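Local structure of 6-phospho-alpha-glucosidase (Merdibacter massiliensis, 6VC6) at residues M32-Q46 with L63-Y75. The protein probably hydrolyses 6-phospho-alpha-glucosides to release glucose 6-phosphate, as a family 4 glycosidase that uses NAD and manganese. Numbering follows the deposited sequence.
Sequences MEKLVLFDIDAERQQ and LDFSYTTDPAEAY. With NAD (nicotinamide-adenine-dinucleotide), chain G.
Phe38 lays its ring against the turn at 69-70 and helix 71-75, where Tyr75 meets one of its faces in a tilted edge-to-face pair led by the tyrosine hydroxyl, OH lying closest to Phe38 CD2 and CZ over the face, with centroids 5.2 Å apart and planes at 53°. The phenylalanine's CG lies trans to the backbone N (chi1 179°), which carries CE1 to 3.4 Å from the carbonyl carbon C of Thr69 and close to the Asp70-Pro71 peptide, while the Ala74 methyl packs against CB and CD1. With an alanine here, Tyr75 would be likely to lose its aromatic mate, and a gap would probably open between the sheet and helix 71-75. On the same face of the sheet as Phe38, Val36 CG1 reaches Thr68 CG2 at 3.7 Å and also touches Ala74. On the opposite face of the sheet, Leu35 CD2 lies alongside Phe65, 3.6 Å from its CD2 at the ring edge, and Leu37 CD1 meets that edge in the ring plane, at CZ. Helix 16-25 packs on Leu35 and Leu37 in turn.

Parallel backbone pairing holds these rows in step. Leu37 does double duty, its N donating to Ser66 O (2.8 Å) and its O receiving Thr68 N almost head-on, with a C=O...N angle of 179°; the last rung, Asp39 N to Thr68 O, is weak. Past the strand, Asp39 takes both adenosine ribose hydroxyls of NAD, O2B on OD1 (2.5 Å) and O3B on OD2 (2.8 Å). Its OD1 also accepts from Asp41 N in an Asx turn, and Gly12 N binds OD2. Arg44 NH2, on the helix that Asp41 caps, reaches phosphate oxygen O1A at 2.9 Å. The contact closes the parallel beta-alpha-beta unit 32-38, 42-59, 64-68, and an acidic residue gripping the ribose diol after the second strand, here 32-38 beside strand 4-9, is characteristic of the NAD-binding Rossmann fold.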
HETATM    1  N   MSE A  32      18.635  -3.214 -15.708  1.00 52.29           N
HETATM    2  CA  MSE A  32      18.141  -4.571 -15.521  1.00 55.68           C
HETATM    3  C   MSE A  32      18.611  -5.496 -16.634  1.00 51.92           C
HETATM    4  O   MSE A  32      18.773  -5.078 -17.780  1.00 55.01           O
HETATM    5  CB  MSE A  32      16.614  -4.587 -15.456  1.00 52.95           C
HETATM    6  CG  MSE A  32      16.026  -3.746 -14.345  1.00 72.83           C
HETATM    7 SE   MSE A  32      14.199  -3.229 -14.756  1.00 98.05          SE
HETATM    8  CE  MSE A  32      13.357  -4.978 -14.617  1.00 33.39           C
ATOM      9  N   GLU A  33      18.822  -6.763 -16.284  1.00 53.90           N
ATOM     10  CA  GLU A  33      19.169  -7.774 -17.272  1.00 51.86           C
ATOM     11  C   GLU A  33      18.021  -8.724 -17.575  1.00 56.47           C
ATOM     12  O   GLU A  33      17.895  -9.185 -18.713  1.00 58.48           O
ATOM     13  CB  GLU A  33      20.382  -8.581 -16.798  1.00 56.45           C
ATOM     14  CG  GLU A  33      20.849  -9.649 -17.774  1.00 60.27           C
ATOM     15  CD  GLU A  33      22.240  -9.378 -18.313  1.00 75.39           C
ATOM     16  OE1 GLU A  33      22.838  -8.352 -17.928  1.00 81.54           O
ATOM     17  OE2 GLU A  33      22.733 -10.193 -19.121  1.00 84.44           O
ATOM     18  N   LYS A  34      17.140  -8.983 -16.610  1.00 52.79           N
ATOM     19  CA  LYS A  34      16.053  -9.934 -16.790  1.00 49.80           C
ATOM     20  C   LYS A  34      14.856  -9.491 -15.962  1.00 53.24           C
ATOM     21  O   LYS A  34      15.012  -9.045 -14.823  1.00 51.49           O
ATOM     22  CB  LYS A  34      16.491 -11.346 -16.385  1.00 50.89           C
ATOM     23  CG  LYS A  34      15.445 -12.424 -16.598  1.00 52.70           C
ATOM     24  CD  LYS A  34      15.887 -13.731 -15.960  1.00 48.35           C
ATOM     25  CE  LYS A  34      14.855 -14.827 -16.160  1.00 49.17           C
ATOM     26  NZ  LYS A  34      15.179 -16.043 -15.364  1.00 54.44           N
ATOM     27  N   LEU A  35      13.664  -9.615 -16.545  1.00 48.22           N
ATOM     28  CA  LEU A  35      12.414  -9.301 -15.862  1.00 47.58           C
ATOM     29  C   LEU A  35      11.425 -10.432 -16.095  1.00 49.29           C
ATOM     30  O   LEU A  35      11.272 -10.903 -17.226  1.00 48.96           O
ATOM     31  CB  LEU A  35      11.824  -7.974 -16.349  1.00 47.56           C
ATOM     32  CG  LEU A  35      10.411  -7.664 -15.847  1.00 47.29           C
ATOM     33  CD1 LEU A  35      10.438  -7.221 -14.391  1.00 46.57           C
ATOM     34  CD2 LEU A  35       9.742  -6.614 -16.719  1.00 47.23           C
ATOM     35  N   VAL A  36      10.760 -10.867 -15.027  1.00 43.80           N
ATOM     36  CA  VAL A  36       9.785 -11.950 -15.087  1.00 44.48           C
ATOM     37  C   VAL A  36       8.501 -11.489 -14.412  1.00 46.38           C
ATOM     38  O   VAL A  36       8.527 -11.043 -13.259  1.00 44.13           O
ATOM     39  CB  VAL A  36      10.307 -13.236 -14.418  1.00 44.06           C
ATOM     40  CG1 VAL A  36       9.270 -14.342 -14.523  1.00 45.60           C
ATOM     41  CG2 VAL A  36      11.619 -13.672 -15.045  1.00 44.34           C
ATOM     42  N   LEU A  37       7.385 -11.598 -15.123  1.00 47.15           N
ATOM     43  CA  LEU A  37       6.070 -11.342 -14.549  1.00 44.54           C
ATOM     44  C   LEU A  37       5.479 -12.663 -14.074  1.00 45.36           C
ATOM     45  O   LEU A  37       5.325 -13.600 -14.865  1.00 44.26           O
ATOM     46  CB  LEU A  37       5.143 -10.680 -15.568  1.00 45.67           C
ATOM     47  CG  LEU A  37       5.574  -9.354 -16.195  1.00 42.64           C
ATOM     48  CD1 LEU A  37       4.471  -8.820 -17.098  1.00 47.60           C
ATOM     49  CD2 LEU A  37       5.931  -8.336 -15.125  1.00 43.73           C
ATOM     50  N   PHE A  38       5.154 -12.744 -12.787  1.00 43.53           N
ATOM     51  CA  PHE A  38       4.515 -13.923 -12.225  1.00 42.57           C
ATOM     52  C   PHE A  38       3.094 -13.591 -11.789  1.00 42.70           C
ATOM     53  O   PHE A  38       2.822 -12.484 -11.313  1.00 42.22           O
ATOM     54  CB  PHE A  38       5.299 -14.481 -11.034  1.00 42.97           C
ATOM     55  CG  PHE A  38       4.654 -15.682 -10.399  1.00 42.68           C
ATOM     56  CD1 PHE A  38       4.812 -16.943 -10.949  1.00 44.46           C
ATOM     57  CD2 PHE A  38       3.876 -15.547  -9.259  1.00 44.68           C
ATOM     58  CE1 PHE A  38       4.215 -18.047 -10.372  1.00 44.46           C
ATOM     59  CE2 PHE A  38       3.276 -16.649  -8.678  1.00 47.18           C
ATOM     60  CZ  PHE A  38       3.446 -17.900  -9.235  1.00 48.25           C
ATOM     61  N   ASP A  39       2.198 -14.559 -11.955  1.00 45.02           N
ATOM     62  CA  ASP A  39       0.812 -14.421 -11.537  1.00 46.42           C
ATOM     63  C   ASP A  39       0.192 -15.808 -11.479  1.00 43.37           C
ATOM     64  O   ASP A  39       0.665 -16.744 -12.128  1.00 46.62           O
ATOM     65  CB  ASP A  39       0.023 -13.513 -12.488  1.00 39.79           C
ATOM     66  CG  ASP A  39      -1.208 -12.911 -11.835  1.00 44.53           C
ATOM     67  OD1 ASP A  39      -2.011 -13.672 -11.256  1.00 36.82           O
ATOM     68  OD2 ASP A  39      -1.371 -11.675 -11.901  1.00 43.51           O
ATOM     69  N   ILE A  40      -0.873 -15.930 -10.682  1.00 43.75           N
ATOM     70  CA  ILE A  40      -1.630 -17.177 -10.630  1.00 46.97           C
ATOM     71  C   ILE A  40      -2.783 -17.192 -11.622  1.00 46.96           C
ATOM     72  O   ILE A  40      -3.437 -18.234 -11.781  1.00 46.95           O
ATOM     73  CB  ILE A  40      -2.170 -17.448  -9.212  1.00 46.69           C
ATOM     74  CG1 ILE A  40      -3.174 -16.367  -8.805  1.00 43.42           C
ATOM     75  CG2 ILE A  40      -1.026 -17.530  -8.213  1.00 45.55           C
ATOM     76  CD1 ILE A  40      -4.082 -16.779  -7.669  1.00 48.94           C
ATOM     77  N   ASP A  41      -3.052 -16.075 -12.292  1.00 47.37           N
ATOM     78  CA  ASP A  41      -4.105 -15.971 -13.299  1.00 43.47           C
ATOM     79  C   ASP A  41      -3.424 -15.814 -14.654  1.00 44.44           C
ATOM     80  O   ASP A  41      -2.994 -14.717 -15.020  1.00 46.16           O
ATOM     81  CB  ASP A  41      -5.035 -14.799 -12.993  1.00 43.20           C
ATOM     82  CG  ASP A  41      -6.356 -14.890 -13.733  1.00 52.05           C
ATOM     83  OD1 ASP A  41      -6.388 -15.466 -14.841  1.00 44.43           O
ATOM     84  OD2 ASP A  41      -7.368 -14.381 -13.204  1.00 45.74           O
ATOM     85  N   ALA A  42      -3.333 -16.919 -15.399  1.00 43.23           N
ATOM     86  CA  ALA A  42      -2.621 -16.896 -16.674  1.00 44.67           C
ATOM     87  C   ALA A  42      -3.331 -16.018 -17.698  1.00 48.92           C
ATOM     88  O   ALA A  42      -2.680 -15.288 -18.453  1.00 48.47           O
ATOM     89  CB  ALA A  42      -2.460 -18.319 -17.209  1.00 49.05           C
ATOM     90  N   GLU A  43      -4.665 -16.072 -17.738  1.00 44.10           N
ATOM     91  CA  GLU A  43      -5.397 -15.324 -18.755  1.00 44.53           C
ATOM     92  C   GLU A  43      -5.393 -13.828 -18.473  1.00 51.52           C
ATOM     93  O   GLU A  43      -5.363 -13.025 -19.413  1.00 48.55           O
ATOM     94  CB  GLU A  43      -6.831 -15.843 -18.856  1.00 53.97           C
ATOM     95  CG  GLU A  43      -7.002 -16.990 -19.839  1.00 64.05           C
ATOM     96  CD  GLU A  43      -7.191 -16.522 -21.269  1.00 82.93           C
ATOM     97  OE1 GLU A  43      -8.018 -17.117 -21.996  1.00 79.49           O
ATOM     98  OE2 GLU A  43      -6.512 -15.555 -21.669  1.00 83.42           O
ATOM     99  N   ARG A  44      -5.428 -13.432 -17.199  1.00 43.93           N
ATOM    100  CA  ARG A  44      -5.387 -12.010 -16.873  1.00 46.23           C
ATOM    101  C   ARG A  44      -4.012 -11.412 -17.144  1.00 43.88           C
ATOM    102  O   ARG A  44      -3.909 -10.235 -17.513  1.00 46.94           O
ATOM    103  CB  ARG A  44      -5.782 -11.797 -15.411  1.00 45.53           C
ATOM    104  CG  ARG A  44      -5.849 -10.339 -14.986  1.00 41.66           C
ATOM    105  CD  ARG A  44      -6.239 -10.207 -13.523  1.00 42.48           C
ATOM    106  NE  ARG A  44      -6.255  -8.814 -13.087  1.00 41.25           N
ATOM    107  CZ  ARG A  44      -7.295  -7.998 -13.234  1.00 41.90           C
ATOM    108  NH1 ARG A  44      -8.406  -8.435 -13.811  1.00 41.26           N
ATOM    109  NH2 ARG A  44      -7.222  -6.745 -12.808  1.00 41.75           N
ATOM    110  N   GLN A  45      -2.952 -12.204 -16.980  1.00 42.11           N
ATOM    111  CA  GLN A  45      -1.593 -11.719 -17.178  1.00 47.76           C
ATOM    112  C   GLN A  45      -1.178 -11.704 -18.645  1.00 49.11           C
ATOM    113  O   GLN A  45      -0.274 -10.944 -19.011  1.00 47.00           O
ATOM    114  CB  GLN A  45      -0.616 -12.581 -16.373  1.00 48.39           C
ATOM    115  CG  GLN A  45       0.807 -12.051 -16.318  1.00 43.53           C
ATOM    116  CD  GLN A  45       1.734 -12.955 -15.529  1.00 45.89           C
ATOM    117  OE1 GLN A  45       2.423 -12.507 -14.613  1.00 43.14           O
ATOM    118  NE2 GLN A  45       1.755 -14.235 -15.882  1.00 46.37           N
ATOM    119  N   GLN A  46      -1.826 -12.508 -19.490  1.00 45.04           N
ATOM    120  CA  GLN A  46      -1.366 -12.667 -20.869  1.00 47.02           C
ATOM    121  C   GLN A  46      -1.401 -11.374 -21.677  1.00 47.02           C
ATOM    122  O   GLN A  46      -0.386 -11.053 -22.320  1.00 45.54           O
ATOM    123  CB  GLN A  46      -2.174 -13.775 -21.553  1.00 50.45           C
ATOM    124  CG  GLN A  46      -1.742 -14.057 -22.981  1.00 54.37           C
ATOM    125  CD  GLN A  46      -2.711 -14.960 -23.715  1.00 68.83           C
ATOM    126  OE1 GLN A  46      -3.393 -14.532 -24.645  1.00 77.10           O
ATOM    127  NE2 GLN A  46      -2.777 -16.219 -23.298  1.00 66.80           N
ATOM    128  N   LEU A  63      16.897  -6.288 -22.887  1.00 58.14           N
ATOM    129  CA  LEU A  63      16.245  -6.855 -21.712  1.00 59.80           C
ATOM    130  C   LEU A  63      15.607  -8.198 -22.024  1.00 58.09           C
ATOM    131  O   LEU A  63      14.990  -8.374 -23.061  1.00 57.58           O
ATOM    132  CB  LEU A  63      15.177  -5.891 -21.201  1.00 59.99           C
ATOM    133  CG  LEU A  63      14.520  -6.110 -19.837  1.00 60.52           C
ATOM    134  CD1 LEU A  63      13.260  -6.938 -19.976  1.00 57.82           C
ATOM    135  CD2 LEU A  63      15.469  -6.729 -18.825  1.00 52.27           C
ATOM    136  N   ASP A  64      15.761  -9.145 -21.111  1.00 55.35           N
ATOM    137  CA  ASP A  64      15.142 -10.433 -21.357  1.00 55.33           C
ATOM    138  C   ASP A  64      13.886 -10.496 -20.505  1.00 57.03           C
ATOM    139  O   ASP A  64      13.955 -10.595 -19.285  1.00 51.17           O
ATOM    140  CB  ASP A  64      16.135 -11.544 -21.000  1.00 53.77           C
ATOM    141  CG  ASP A  64      15.468 -12.834 -20.592  1.00 60.40           C
ATOM    142  OD1 ASP A  64      14.346 -13.112 -21.034  1.00 67.21           O
ATOM    143  OD2 ASP A  64      16.076 -13.593 -19.822  1.00 61.93           O
ATOM    144  N   PHE A  65      12.776 -10.546 -21.229  1.00 51.82           N
ATOM    145  CA  PHE A  65      11.469 -10.387 -20.609  1.00 49.50           C
ATOM    146  C   PHE A  65      10.651 -11.659 -20.783  1.00 52.64           C
ATOM    147  O   PHE A  65      10.703 -12.305 -21.835  1.00 49.29           O
ATOM    148  CB  PHE A  65      10.728  -9.191 -21.219  1.00 48.61           C
ATOM    149  CG  PHE A  65       9.284  -9.103 -20.831  1.00 48.50           C
ATOM    150  CD1 PHE A  65       8.292  -9.354 -21.761  1.00 52.50           C
ATOM    151  CD2 PHE A  65       8.915  -8.756 -19.542  1.00 52.22           C
ATOM    152  CE1 PHE A  65       6.959  -9.269 -21.416  1.00 52.49           C
ATOM    153  CE2 PHE A  65       7.583  -8.666 -19.188  1.00 44.40           C
ATOM    154  CZ  PHE A  65       6.603  -8.924 -20.127  1.00 49.60           C
ATOM    155  N   SER A  66       9.894 -12.013 -19.747  1.00 45.15           N
ATOM    156  CA  SER A  66       9.032 -13.186 -19.800  1.00 46.82           C
ATOM    157  C   SER A  66       7.933 -13.034 -18.760  1.00 50.21           C
ATOM    158  O   SER A  66       8.071 -12.288 -17.787  1.00 47.54           O
ATOM    159  CB  SER A  66       9.821 -14.480 -19.561  1.00 46.46           C
ATOM    160  OG  SER A  66      10.583 -14.402 -18.369  1.00 60.42           O
ATOM    161  N   TYR A  67       6.831 -13.745 -18.988  1.00 41.66           N
ATOM    162  CA  TYR A  67       5.746 -13.839 -18.024  1.00 48.09           C
ATOM    163  C   TYR A  67       5.360 -15.301 -17.866  1.00 44.46           C
ATOM    164  O   TYR A  67       5.350 -16.057 -18.842  1.00 44.75           O
ATOM    165  CB  TYR A  67       4.531 -12.994 -18.442  1.00 44.44           C
ATOM    166  CG  TYR A  67       3.850 -13.424 -19.724  1.00 47.65           C
ATOM    167  CD1 TYR A  67       4.249 -12.911 -20.951  1.00 49.61           C
ATOM    168  CD2 TYR A  67       2.788 -14.321 -19.705  1.00 46.44           C
ATOM    169  CE1 TYR A  67       3.622 -13.291 -22.124  1.00 51.86           C
ATOM    170  CE2 TYR A  67       2.156 -14.708 -20.872  1.00 45.75           C
ATOM    171  CZ  TYR A  67       2.577 -14.190 -22.078  1.00 51.01           C
ATOM    172  OH  TYR A  67       1.950 -14.572 -23.242  1.00 58.15           O
ATOM    173  N   THR A  68       5.049 -15.697 -16.633  1.00 45.47           N
ATOM    174  CA  THR A  68       4.834 -17.103 -16.332  1.00 41.63           C
ATOM    175  C   THR A  68       3.910 -17.244 -15.133  1.00 45.95           C
ATOM    176  O   THR A  68       3.679 -16.295 -14.380  1.00 45.55           O
ATOM    177  CB  THR A  68       6.159 -17.823 -16.049  1.00 47.50           C
ATOM    178  OG1 THR A  68       5.901 -19.197 -15.734  1.00 46.38           O
ATOM    179  CG2 THR A  68       6.875 -17.169 -14.876  1.00 48.68           C
ATOM    180  N   THR A  69       3.377 -18.457 -14.974  1.00 45.92           N
ATOM    181  CA  THR A  69       2.645 -18.855 -13.777  1.00 45.79           C
ATOM    182  C   THR A  69       3.369 -19.970 -13.031  1.00 46.65           C
ATOM    183  O   THR A  69       2.755 -20.681 -12.229  1.00 47.79           O
ATOM    184  CB  THR A  69       1.220 -19.286 -14.128  1.00 46.99           C
ATOM    185  OG1 THR A  69       1.238 -20.620 -14.653  1.00 45.78           O
ATOM    186  CG2 THR A  69       0.616 -18.346 -15.162  1.00 45.75           C
ATOM    187  N   ASP A  70       4.666 -20.137 -13.290  1.00 44.04           N
ATOM    188  CA  ASP A  70       5.482 -21.164 -12.659  1.00 48.19           C
ATOM    189  C   ASP A  70       6.406 -20.515 -11.641  1.00 53.04           C
ATOM    190  O   ASP A  70       7.214 -19.650 -12.014  1.00 47.88           O
ATOM    191  CB  ASP A  70       6.292 -21.921 -13.712  1.00 51.71           C
ATOM    192  CG  ASP A  70       7.207 -22.971 -13.110  1.00 58.01           C
ATOM    193  OD1 ASP A  70       6.915 -23.461 -12.000  1.00 59.40           O
ATOM    194  OD2 ASP A  70       8.223 -23.308 -13.754  1.00 65.50           O
ATOM    195  N   PRO A  71       6.324 -20.885 -10.359  1.00 51.17           N
ATOM    196  CA  PRO A  71       7.186 -20.231  -9.356  1.00 50.04           C
ATOM    197  C   PRO A  71       8.670 -20.450  -9.593  1.00 52.12           C
ATOM    198  O   PRO A  71       9.474 -19.553  -9.312  1.00 57.92           O
ATOM    199  CB  PRO A  71       6.722 -20.863  -8.035  1.00 49.32           C
ATOM    200  CG  PRO A  71       5.348 -21.379  -8.312  1.00 53.96           C
ATOM    201  CD  PRO A  71       5.362 -21.814  -9.744  1.00 49.33           C
ATOM    202  N   ALA A  72       9.058 -21.621 -10.102  1.00 53.78           N
ATOM    203  CA  ALA A  72      10.473 -21.903 -10.323  1.00 51.98           C
ATOM    204  C   ALA A  72      11.063 -20.964 -11.368  1.00 51.51           C
ATOM    205  O   ALA A  72      12.160 -20.423 -11.186  1.00 53.78           O
ATOM    206  CB  ALA A  72      10.659 -23.363 -10.740  1.00 54.53           C
ATOM    207  N   GLU A  73      10.343 -20.757 -12.473  1.00 49.85           N
ATOM    208  CA  GLU A  73      10.819 -19.842 -13.506  1.00 49.30           C
ATOM    209  C   GLU A  73      10.895 -18.409 -12.996  1.00 48.65           C
ATOM    210  O   GLU A  73      11.743 -17.632 -13.451  1.00 50.22           O
ATOM    211  CB  GLU A  73       9.904 -19.904 -14.729  1.00 52.48           C
ATOM    212  CG  GLU A  73      10.043 -21.162 -15.567  1.00 63.07           C
ATOM    213  CD  GLU A  73       9.208 -21.104 -16.831  1.00 69.72           C
ATOM    214  OE1 GLU A  73       8.598 -20.046 -17.094  1.00 64.28           O
ATOM    215  OE2 GLU A  73       9.159 -22.117 -17.562  1.00 75.98           O
ATOM    216  N   ALA A  74      10.027 -18.043 -12.053  1.00 49.57           N
ATOM    217  CA  ALA A  74       9.920 -16.648 -11.643  1.00 47.06           C
ATOM    218  C   ALA A  74      10.956 -16.272 -10.589  1.00 42.74           C
ATOM    219  O   ALA A  74      11.558 -15.196 -10.669  1.00 42.59           O
ATOM    220  CB  ALA A  74       8.512 -16.365 -11.120  1.00 42.36           C
ATOM    221  N   TYR A  75      11.185 -17.141  -9.607  1.00 40.89           N
ATOM    222  CA  TYR A  75      11.918 -16.771  -8.403  1.00 44.64           C
ATOM    223  C   TYR A  75      13.371 -17.229  -8.398  1.00 43.17           C
ATOM    224  O   TYR A  75      14.092 -16.933  -7.439  1.00 45.83           O
ATOM    225  CB  TYR A  75      11.203 -17.331  -7.168  1.00 42.68           C
ATOM    226  CG  TYR A  75       9.753 -16.914  -7.058  1.00 42.82           C
ATOM    227  CD1 TYR A  75       9.332 -15.667  -7.502  1.00 43.78           C
ATOM    228  CD2 TYR A  75       8.805 -17.768  -6.509  1.00 37.73           C
ATOM    229  CE1 TYR A  75       8.009 -15.282  -7.404  1.00 42.48           C
ATOM    230  CE2 TYR A  75       7.479 -17.392  -6.405  1.00 41.99           C
ATOM    231  CZ  TYR A  75       7.087 -16.148  -6.855  1.00 43.98           C
ATOM    232  OH  TYR A  75       5.768 -15.769  -6.754  1.00 43.30           O
TER
HETATM  233  PA  NAD G 503      -5.596  -6.221  -9.493  1.00 40.71           P
HETATM  234  O1A NAD G 503      -5.731  -5.414 -10.762  1.00 40.30           O
HETATM  235  O2A NAD G 503      -6.669  -7.212  -9.113  1.00 43.12           O
HETATM  236  O5B NAD G 503      -4.190  -6.999  -9.531  1.00 43.04           O
HETATM  237  C5B NAD G 503      -3.937  -8.080  -8.640  1.00 41.79           C
HETATM  238  C4B NAD G 503      -3.167  -9.168  -9.369  1.00 40.45           C
HETATM  239  O4B NAD G 503      -2.537 -10.036  -8.424  1.00 41.15           O
HETATM  240  C3B NAD G 503      -4.109 -10.016 -10.209  1.00 40.41           C
HETATM  241  O3B NAD G 503      -3.608 -10.104 -11.545  1.00 40.36           O
HETATM  242  C2B NAD G 503      -4.086 -11.387  -9.570  1.00 39.24           C
HETATM  243  O2B NAD G 503      -4.107 -12.411 -10.567  1.00 43.08           O
HETATM  244  C1B NAD G 503      -2.775 -11.392  -8.804  1.00 38.24           C
HETATM  245  N9A NAD G 503      -2.829 -12.285  -7.621  1.00 37.31           N
HETATM  246  C8A NAD G 503      -3.845 -12.413  -6.746  1.00 43.58           C
HETATM  247  N7A NAD G 503      -3.550 -13.333  -5.790  1.00 42.42           N
HETATM  248  C5A NAD G 503      -2.321 -13.812  -6.056  1.00 39.88           C
HETATM  249  C6A NAD G 503      -1.401 -14.806  -5.452  1.00 40.55           C
HETATM  250  N6A NAD G 503      -1.745 -15.493  -4.336  1.00 40.85           N
HETATM  251  N1A NAD G 503      -0.206 -15.003  -6.052  1.00 42.71           N
HETATM  252  C2A NAD G 503       0.153 -14.329  -7.160  1.00 42.51           C
HETATM  253  N3A NAD G 503      -0.630 -13.416  -7.760  1.00 43.05           N
HETATM  254  C4A NAD G 503      -1.855 -13.122  -7.266  1.00 38.87           C
HETATM  255  O3  NAD G 503      -5.372  -5.221  -8.251  1.00 40.65           O
HETATM  256  PN  NAD G 503      -4.793  -3.732  -8.428  1.00 40.40           P
HETATM  257  O1N NAD G 503      -5.938  -2.757  -8.295  1.00 36.68           O
HETATM  258  O2N NAD G 503      -3.877  -3.682  -9.628  1.00 35.23           O
HETATM  259  O5D NAD G 503      -3.894  -3.633  -7.100  1.00 37.98           O
HETATM  260  C5D NAD G 503      -2.608  -4.247  -7.057  1.00 37.33           C
HETATM  261  C4D NAD G 503      -2.142  -4.281  -5.610  1.00 40.68           C
HETATM  262  O4D NAD G 503      -1.327  -3.141  -5.331  1.00 39.64           O
HETATM  263  C3D NAD G 503      -3.333  -4.222  -4.664  1.00 39.39           C
HETATM  264  O3D NAD G 503      -3.174  -5.219  -3.653  1.00 39.87           O
HETATM  265  C2D NAD G 503      -3.240  -2.860  -4.016  1.00 36.49           C
HETATM  266  O2D NAD G 503      -3.708  -2.894  -2.668  1.00 38.34           O
HETATM  267  C1D NAD G 503      -1.749  -2.589  -4.084  1.00 39.43           C
HETATM  268  N1N NAD G 503      -1.430  -1.168  -3.965  1.00 38.32           N
HETATM  269  C2N NAD G 503      -0.772  -0.788  -2.870  1.00 39.57           C
HETATM  270  C3N NAD G 503      -0.423   0.535  -2.667  1.00 42.64           C
HETATM  271  C7N NAD G 503       0.314   0.907  -1.416  1.00 41.80           C
HETATM  272  O7N NAD G 503       0.417   2.082  -1.107  1.00 39.00           O
HETATM  273  N7N NAD G 503       0.827  -0.069  -0.667  1.00 37.90           N
HETATM  274  C4N NAD G 503      -0.757   1.479  -3.630  1.00 42.72           C
HETATM  275  C5N NAD G 503      -1.448   1.061  -4.763  1.00 41.64           C
HETATM  276  C6N NAD G 503      -1.771  -0.285  -4.913  1.00 38.14           C